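Long-range contacts in NtrC family transcriptional regulator (PDB 2Q5C), which probably acts as a sigma54-dependent transcriptional activator that binds DNA and ATP, represented here by its N-terminal PrpR-like, presumably signal-sensing, domain: residues N95-I100 with I145-K150; A90-N95 with Y162-N167. All blocks are in the same frame, centred on the assembly; numbering follows the deposited sequence.

Interaction 1: residues N95-I100 with I145-K150; sequences NELALI and IVVSGK
A98 and V146, with L99 and V147 beside them, form the parallel pairing of two central strands, 96-100 and 145-148, in the second four-stranded sheet of this PrpR-type domain. The A98 peptide is held on both its polar atoms: its N donates to O of I145 at 2.8 Å, and its O accepts from N of V147 at 2.8 Å. One step on, N of I100 donates to O of V147 at 3.0 Å. All three bonds are nearly straight, and the segments cross at 31°, the twist of the sheet.

The last grip is a side chain. With OG of S148 swung anti to its backbone N (chi1 -164°), the hydroxyl turns back to O of I100 and donates to it at 2.7 Å, arriving from above the carbonyl plane, 42° out of it. The serine thus prolongs the pairing by one bond just before the chain turns into helix 150-158, with G149 at the N-cap.

At the other end L97 pushes CD2 against I145, touching both CG2 and CD1, the latter at 3.5 Å. On the sheet face of L99 and V147, CD1 of L99 lies 3.8 Å from CG1 of V147. On the face of A98 and V146, CD1 of I100 reaches CG1 of V146 at 3.8 Å.

Both faces are roofed by helices. Helix 80-90 packs on L97, I145 and V147 through V87, A86 and A90, whereas helix 131-140 lies against A98, I100 and V146 with V138, L134 and I135. Strand 119-125 flanks 96-100 along its far edge, and the salt bridge from E96 to K119 joins these two neighbours near the start of both strands.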
ATOM      1  N   ASN A  95      -7.800  17.237 -14.880  0.50 27.30           N
ATOM      2  CA  ASN A  95      -7.105  17.957 -13.796  0.50 27.13           C
ATOM      3  C   ASN A  95      -7.767  17.925 -12.423  0.50 26.61           C
ATOM      4  O   ASN A  95      -7.149  18.349 -11.442  0.50 26.43           O
ATOM      5  CB  ASN A  95      -6.755  19.405 -14.193  0.50 28.51           C
ATOM      6  CG  ASN A  95      -7.885  20.110 -14.908  0.50 28.39           C
ATOM      7  OD1 ASN A  95      -9.023  20.138 -14.439  0.50 31.71           O
ATOM      8  ND2 ASN A  95      -7.569  20.703 -16.055  0.50 33.06           N
ATOM      9  N   GLU A  96      -9.006  17.433 -12.345  1.00 25.49           N
ATOM     10  CA  GLU A  96      -9.708  17.388 -11.064  1.00 25.98           C
ATOM     11  C   GLU A  96      -9.737  15.958 -10.545  1.00 23.33           C
ATOM     12  O   GLU A  96     -10.267  15.078 -11.180  1.00 22.85           O
ATOM     13  CB  GLU A  96     -11.126  17.992 -11.125  1.00 27.04           C
ATOM     14  CG  GLU A  96     -11.833  17.807  -9.777  1.00 31.81           C
ATOM     15  CD  GLU A  96     -13.079  18.674  -9.550  1.00 32.30           C
ATOM     16  OE1 GLU A  96     -13.850  18.908 -10.512  1.00 39.21           O
ATOM     17  OE2 GLU A  96     -13.278  19.104  -8.383  1.00 37.65           O
ATOM     18  N   LEU A  97      -9.132  15.758  -9.376  1.00 21.45           N
ATOM     19  CA  LEU A  97      -8.908  14.404  -8.864  1.00 22.31           C
ATOM     20  C   LEU A  97      -9.364  14.262  -7.432  1.00 21.59           C
ATOM     21  O   LEU A  97      -9.362  15.235  -6.691  1.00 22.60           O
ATOM     22  CB  LEU A  97      -7.390  14.103  -8.887  1.00 24.09           C
ATOM     23  CG  LEU A  97      -6.533  14.610 -10.047  1.00 27.16           C
ATOM     24  CD1 LEU A  97      -5.058  14.324  -9.801  1.00 29.44           C
ATOM     25  CD2 LEU A  97      -6.968  13.966 -11.334  1.00 30.84           C
ATOM     26  N   ALA A  98      -9.699  13.036  -7.041  1.00 20.29           N
ATOM     27  CA  ALA A  98      -9.877  12.702  -5.624  1.00 20.47           C
ATOM     28  C   ALA A  98      -8.631  11.967  -5.175  1.00 20.22           C
ATOM     29  O   ALA A  98      -8.241  11.000  -5.822  1.00 21.22           O
ATOM     30  CB  ALA A  98     -11.090  11.805  -5.410  1.00 22.26           C
ATOM     31  N   LEU A  99      -8.032  12.425  -4.087  1.00 19.67           N
ATOM     32  CA  LEU A  99      -6.899  11.708  -3.496  1.00 21.28           C
ATOM     33  C   LEU A  99      -7.419  11.076  -2.228  1.00 21.39           C
ATOM     34  O   LEU A  99      -7.876  11.784  -1.317  1.00 22.33           O
ATOM     35  CB  LEU A  99      -5.800  12.713  -3.189  1.00 21.09           C
ATOM     36  CG  LEU A  99      -4.537  12.160  -2.518  1.00 24.47           C
ATOM     37  CD1 LEU A  99      -3.848  11.147  -3.414  1.00 26.31           C
ATOM     38  CD2 LEU A  99      -3.644  13.350  -2.250  1.00 29.46           C
ATOM     39  N   ILE A 100      -7.356   9.746  -2.160  1.00 21.04           N
ATOM     40  CA  ILE A 100      -7.938   9.027  -1.038  1.00 21.67           C
ATOM     41  C   ILE A 100      -6.819   8.415  -0.213  1.00 21.15           C
ATOM     42  O   ILE A 100      -6.001   7.640  -0.733  1.00 22.85           O
ATOM     43  CB  ILE A 100      -8.966   7.959  -1.490  1.00 22.23           C
ATOM     44  CG1 ILE A 100     -10.123   8.654  -2.242  1.00 23.35           C
ATOM     45  CG2 ILE A 100      -9.478   7.142  -0.278  1.00 23.60           C
ATOM     46  CD1 ILE A 100     -11.218   7.757  -2.734  1.00 21.52           C
ATOM     47  N   ILE A 145     -11.822  10.890 -11.363  1.00 20.99           N
ATOM     48  CA  ILE A 145     -10.459  10.329 -11.288  1.00 20.03           C
ATOM     49  C   ILE A 145     -10.114  10.159  -9.814  1.00 19.92           C
ATOM     50  O   ILE A 145     -10.231  11.091  -9.045  1.00 20.51           O
ATOM     51  CB  ILE A 145      -9.445  11.281 -11.920  1.00 20.92           C
ATOM     52  CG1 ILE A 145      -9.838  11.681 -13.362  1.00 20.53           C
ATOM     53  CG2 ILE A 145      -8.039  10.637 -11.936  1.00 21.17           C
ATOM     54  CD1 ILE A 145      -9.152  12.912 -13.867  1.00 22.93           C
ATOM     55  N   VAL A 146      -9.677   8.951  -9.461  1.00 19.44           N
ATOM     56  CA  VAL A 146      -9.304   8.646  -8.075  1.00 19.30           C
ATOM     57  C   VAL A 146      -7.839   8.177  -8.017  1.00 19.54           C
ATOM     58  O   VAL A 146      -7.449   7.284  -8.782  1.00 19.29           O
ATOM     59  CB  VAL A 146     -10.187   7.518  -7.519  1.00 19.99           C
ATOM     60  CG1 VAL A 146      -9.688   7.035  -6.154  1.00 19.71           C
ATOM     61  CG2 VAL A 146     -11.618   7.989  -7.404  1.00 20.30           C
ATOM     62  N   VAL A 147      -7.065   8.772  -7.103  1.00 18.36           N
ATOM     63  CA  VAL A 147      -5.637   8.403  -6.866  1.00 18.06           C
ATOM     64  C   VAL A 147      -5.598   7.848  -5.453  1.00 17.27           C
ATOM     65  O   VAL A 147      -5.959   8.539  -4.503  1.00 17.79           O
ATOM     66  CB  VAL A 147      -4.758   9.628  -6.962  1.00 18.86           C
ATOM     67  CG1 VAL A 147      -3.285   9.275  -6.669  1.00 19.84           C
ATOM     68  CG2 VAL A 147      -4.859  10.233  -8.328  1.00 21.03           C
ATOM     69  N   SER A 148      -5.196   6.584  -5.322  1.00 17.49           N
ATOM     70  CA  SER A 148      -5.191   5.950  -4.014  1.00 18.69           C
ATOM     71  C   SER A 148      -4.452   4.634  -4.101  1.00 19.23           C
ATOM     72  O   SER A 148      -3.833   4.303  -5.117  1.00 19.53           O
ATOM     73  CB  SER A 148      -6.643   5.689  -3.541  1.00 18.86           C
ATOM     74  OG  SER A 148      -6.733   5.401  -2.140  1.00 21.13           O
ATOM     75  N   GLY A 149      -4.542   3.864  -3.026  1.00 19.83           N
ATOM     76  CA  GLY A 149      -4.063   2.482  -3.072  1.00 19.82           C
ATOM     77  C   GLY A 149      -4.938   1.573  -3.920  1.00 21.21           C
ATOM     78  O   GLY A 149      -6.071   1.921  -4.305  1.00 20.02           O
ATOM     79  N   LYS A 150      -4.434   0.380  -4.192  1.00 21.00           N
ATOM     80  CA  LYS A 150      -5.035  -0.522  -5.166  1.00 21.18           C
ATOM     81  C   LYS A 150      -6.462  -0.961  -4.841  1.00 21.27           C
ATOM     82  O   LYS A 150      -7.295  -1.075  -5.747  1.00 21.30           O
ATOM     83  CB  LYS A 150      -4.132  -1.762  -5.359  1.00 22.90           C
ATOM     84  CG  LYS A 150      -4.570  -2.730  -6.455  1.00 26.04           C
ATOM     85  CD  LYS A 150      -4.614  -2.073  -7.819  1.00 32.45           C
ATOM     86  CE  LYS A 150      -4.372  -3.092  -8.951  1.00 35.39           C
ATOM     87  NZ  LYS A 150      -5.363  -4.224  -8.969  1.00 39.67           N
TER

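Interaction 2: residues A90-N95 with Y162-N167; sequences AKRFGN and YGETIN
F93 and Y162 lie ring on ring in an offset stack, centroids 4.2 Å apart and planes only 11° from parallel. CD1 of F93 sits over the middle of the tyrosine ring, 3.5 Å from CD1 of Y162. The displacement brings CB of Y162 over the phenylalanine face as well, a CH-pi contact 4.0 Å from the F93 centroid. In both residues CB points at the other segment and CG stands anti to the carbonyl carbon, which brings each ring into the gap; the second torsions, almost equal, leave the two rings nearly parallel.

The opposite face of F93 is taken by R92, whose CG lies over the ring centre. R92 starts with CG between its backbone N and carbonyl carbon (chi1 71°) and then runs extended to NE, which carries the guanidinium past the phenylalanine; CZ of F93 approaches one guanidinium face. There NH1 forms a salt bridge with OE1 of E164 at 2.8 Å. The two flat groups are almost perpendicular, 82° apart, and NH1 meets OE1 from above the carboxylate plane. NH1 also bonds to O of N89.

E164 sends CG anti to its backbone N, and a bend at the second torsion turns the carboxylate to R92. Its CB rests 3.9 Å from CB of A90. A water supports the ion pair: it donates to OE1 of E164 at 2.7 Å and to O of G163, and accepts from NH2 of R92. OE1 is therefore gripped by both the arginine and the water, which probably steadies the carboxylate's negative charge.

This is a surface contact of a three-layer alpha-beta-alpha, Rossmann-like half with strand order 2-1-3-4: the turn leaving helix 80-90 folds over outermost strand 162-165, using an aromatic stack and a salt bridge.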
ATOM      1  N   ALA A  90      -1.959  10.599 -13.278  1.00 20.62           N
ATOM      2  CA  ALA A  90      -3.432  10.732 -13.340  1.00 20.81           C
ATOM      3  C   ALA A  90      -3.880  11.937 -14.152  1.00 22.04           C
ATOM      4  O   ALA A  90      -5.017  11.971 -14.631  1.00 22.44           O
ATOM      5  CB  ALA A  90      -4.021  10.784 -11.937  1.00 20.49           C
ATOM      6  N   LYS A  91      -2.988  12.898 -14.331  1.00 22.38           N
ATOM      7  CA  LYS A  91      -3.329  14.125 -15.062  1.00 24.21           C
ATOM      8  C   LYS A  91      -3.669  13.824 -16.500  1.00 24.88           C
ATOM      9  O   LYS A  91      -4.322  14.647 -17.182  1.00 26.87           O
ATOM     10  CB  LYS A  91      -2.167  15.117 -15.027  1.00 24.33           C
ATOM     11  CG  LYS A  91      -2.056  15.866 -13.745  1.00 26.22           C
ATOM     12  CD  LYS A  91      -0.876  16.864 -13.754  1.00 26.33           C
ATOM     13  CE  LYS A  91      -1.075  17.989 -14.803  1.00 28.40           C
ATOM     14  NZ  LYS A  91       0.160  18.832 -14.881  1.00 33.14           N
ATOM     15  N   ARG A  92      -3.270  12.669 -16.989  1.00 24.27           N
ATOM     16  CA  ARG A  92      -3.647  12.368 -18.379  1.00 24.95           C
ATOM     17  C   ARG A  92      -5.150  12.251 -18.537  1.00 25.11           C
ATOM     18  O   ARG A  92      -5.668  12.374 -19.663  1.00 26.39           O
ATOM     19  CB  ARG A  92      -2.983  11.106 -18.879  1.00 25.28           C
ATOM     20  CG  ARG A  92      -3.494   9.839 -18.289  1.00 25.89           C
ATOM     21  CD  ARG A  92      -2.541   8.752 -18.712  1.00 27.44           C
ATOM     22  NE  ARG A  92      -2.975   7.393 -18.409  1.00 28.22           N
ATOM     23  CZ  ARG A  92      -2.853   6.808 -17.220  1.00 27.56           C
ATOM     24  NH1 ARG A  92      -2.342   7.483 -16.175  1.00 25.66           N
ATOM     25  NH2 ARG A  92      -3.262   5.553 -17.064  1.00 30.48           N
ATOM     26  N   PHE A  93      -5.847  11.964 -17.435  1.00 24.13           N
ATOM     27  CA  PHE A  93      -7.312  11.800 -17.497  1.00 23.89           C
ATOM     28  C   PHE A  93      -8.063  13.092 -17.341  1.00 24.96           C
ATOM     29  O   PHE A  93      -9.243  13.165 -17.724  1.00 25.43           O
ATOM     30  CB  PHE A  93      -7.815  10.811 -16.441  1.00 23.94           C
ATOM     31  CG  PHE A  93      -7.235   9.432 -16.548  1.00 24.10           C
ATOM     32  CD1 PHE A  93      -7.477   8.637 -17.654  1.00 26.37           C
ATOM     33  CD2 PHE A  93      -6.475   8.910 -15.506  1.00 25.19           C
ATOM     34  CE1 PHE A  93      -6.951   7.343 -17.731  1.00 28.20           C
ATOM     35  CE2 PHE A  93      -5.958   7.608 -15.569  1.00 26.58           C
ATOM     36  CZ  PHE A  93      -6.197   6.832 -16.680  1.00 27.85           C
ATOM     37  N   GLY A  94      -7.446  14.092 -16.717  1.00 24.44           N
ATOM     38  CA  GLY A  94      -8.111  15.357 -16.401  1.00 26.58           C
ATOM     39  C   GLY A  94      -7.369  16.042 -15.274  1.00 26.66           C
ATOM     40  O   GLY A  94      -6.392  15.485 -14.770  1.00 28.27           O
ATOM     41  N   ASN A  95      -7.800  17.237 -14.880  0.50 27.30           N
ATOM     42  CA  ASN A  95      -7.105  17.957 -13.796  0.50 27.13           C
ATOM     43  C   ASN A  95      -7.767  17.925 -12.423  0.50 26.61           C
ATOM     44  O   ASN A  95      -7.149  18.349 -11.442  0.50 26.43           O
ATOM     45  CB  ASN A  95      -6.755  19.405 -14.193  0.50 28.51           C
ATOM     46  CG  ASN A  95      -7.885  20.110 -14.908  0.50 28.39           C
ATOM     47  OD1 ASN A  95      -9.023  20.138 -14.439  0.50 31.71           O
ATOM     48  ND2 ASN A  95      -7.569  20.703 -16.055  0.50 33.06           N
ATOM     49  N   TYR A 162     -12.009   6.648 -13.349  1.00 22.30           N
ATOM     50  CA  TYR A 162     -10.608   6.326 -13.635  1.00 23.10           C
ATOM     51  C   TYR A 162      -9.879   6.174 -12.300  1.00 22.30           C
ATOM     52  O   TYR A 162     -10.141   6.910 -11.363  1.00 21.93           O
ATOM     53  CB  TYR A 162      -9.950   7.445 -14.415  1.00 24.52           C
ATOM     54  CG  TYR A 162     -10.463   7.662 -15.818  1.00 25.24           C
ATOM     55  CD1 TYR A 162     -10.290   6.699 -16.794  1.00 27.67           C
ATOM     56  CD2 TYR A 162     -11.090   8.848 -16.153  1.00 26.87           C
ATOM     57  CE1 TYR A 162     -10.734   6.910 -18.081  1.00 29.22           C
ATOM     58  CE2 TYR A 162     -11.543   9.067 -17.444  1.00 26.74           C
ATOM     59  CZ  TYR A 162     -11.363   8.085 -18.388  1.00 28.38           C
ATOM     60  OH  TYR A 162     -11.781   8.268 -19.691  1.00 30.37           O
ATOM     61  N   GLY A 163      -8.957   5.225 -12.264  1.00 22.07           N
ATOM     62  CA  GLY A 163      -8.182   4.928 -11.040  1.00 22.15           C
ATOM     63  C   GLY A 163      -6.707   4.921 -11.353  1.00 22.04           C
ATOM     64  O   GLY A 163      -6.262   4.321 -12.342  1.00 23.87           O
ATOM     65  N   GLU A 164      -5.936   5.614 -10.532  1.00 19.93           N
ATOM     66  CA  GLU A 164      -4.501   5.602 -10.701  1.00 19.80           C
ATOM     67  C   GLU A 164      -3.897   5.222  -9.335  1.00 18.30           C
ATOM     68  O   GLU A 164      -4.050   5.945  -8.334  1.00 18.21           O
ATOM     69  CB  GLU A 164      -4.004   6.977 -11.096  1.00 19.44           C
ATOM     70  CG  GLU A 164      -2.482   7.010 -11.287  1.00 21.84           C
ATOM     71  CD  GLU A 164      -2.030   6.429 -12.621  1.00 23.86           C
ATOM     72  OE1 GLU A 164      -2.801   6.497 -13.617  1.00 27.51           O
ATOM     73  OE2 GLU A 164      -0.897   5.904 -12.686  1.00 26.41           O
ATOM     74  N   THR A 165      -3.238   4.062  -9.308  1.00 19.15           N
ATOM     75  CA  THR A 165      -2.728   3.505  -8.055  1.00 19.35           C
ATOM     76  C   THR A 165      -1.422   4.136  -7.647  1.00 19.18           C
ATOM     77  O   THR A 165      -0.536   4.335  -8.473  1.00 21.11           O
ATOM     78  CB  THR A 165      -2.555   1.980  -8.198  1.00 20.79           C
ATOM     79  OG1 THR A 165      -3.790   1.410  -8.627  1.00 22.90           O
ATOM     80  CG2 THR A 165      -2.205   1.355  -6.897  1.00 22.57           C
ATOM     81  N   ILE A 166      -1.298   4.433  -6.353  1.00 19.29           N
ATOM     82  CA  ILE A 166      -0.034   4.929  -5.812  1.00 18.61           C
ATOM     83  C   ILE A 166       0.830   3.720  -5.560  1.00 19.72           C
ATOM     84  O   ILE A 166       0.423   2.842  -4.785  1.00 22.56           O
ATOM     85  CB  ILE A 166      -0.254   5.680  -4.505  1.00 17.83           C
ATOM     86  CG1 ILE A 166      -1.162   6.891  -4.734  1.00 19.06           C
ATOM     87  CG2 ILE A 166       1.077   6.187  -3.928  1.00 19.22           C
ATOM     88  CD1 ILE A 166      -1.652   7.491  -3.434  1.00 19.53           C
ATOM     89  N   ASN A 167       1.999   3.700  -6.196  1.00 19.51           N
ATOM     90  CA  ASN A 167       2.894   2.534  -6.129  1.00 20.96           C
ATOM     91  C   ASN A 167       3.998   2.748  -5.120  1.00 21.41           C
ATOM     92  O   ASN A 167       4.098   3.785  -4.502  1.00 21.43           O
ATOM     93  CB  ASN A 167       3.458   2.247  -7.524  1.00 21.84           C
ATOM     94  CG  ASN A 167       2.364   1.807  -8.509  1.00 25.05           C
ATOM     95  OD1 ASN A 167       1.469   1.020  -8.154  1.00 29.48           O
ATOM     96  ND2 ASN A 167       2.400   2.363  -9.725  1.00 31.34           N
TER
HETATM   97  O   HOH W   1      -4.128   4.230 -14.242  1.00 37.91           O

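In the fold
From the N terminus the chain first builds one parallel four-stranded sheet, ending with strand 73-76, and then passes through helix 80-90 into the second. The turn after that helix supplies the first half of interaction 2; segment 95-100, which shares N95 with it and runs into strand 96-102, supplies that of interaction 1. After strand 119-125 and helix 131-140, strand 145-148 closes interaction 1; helix 150-158 then leads to strand 162-165, which closes interaction 2 as the outer loop. Probable hydrogen bonds, V146 N to Y162 O and S148 O to I166 N, join these neighbours, while CD1 of I145 packs on F93 and G94, tying the sheet to the turn after helix 80-90.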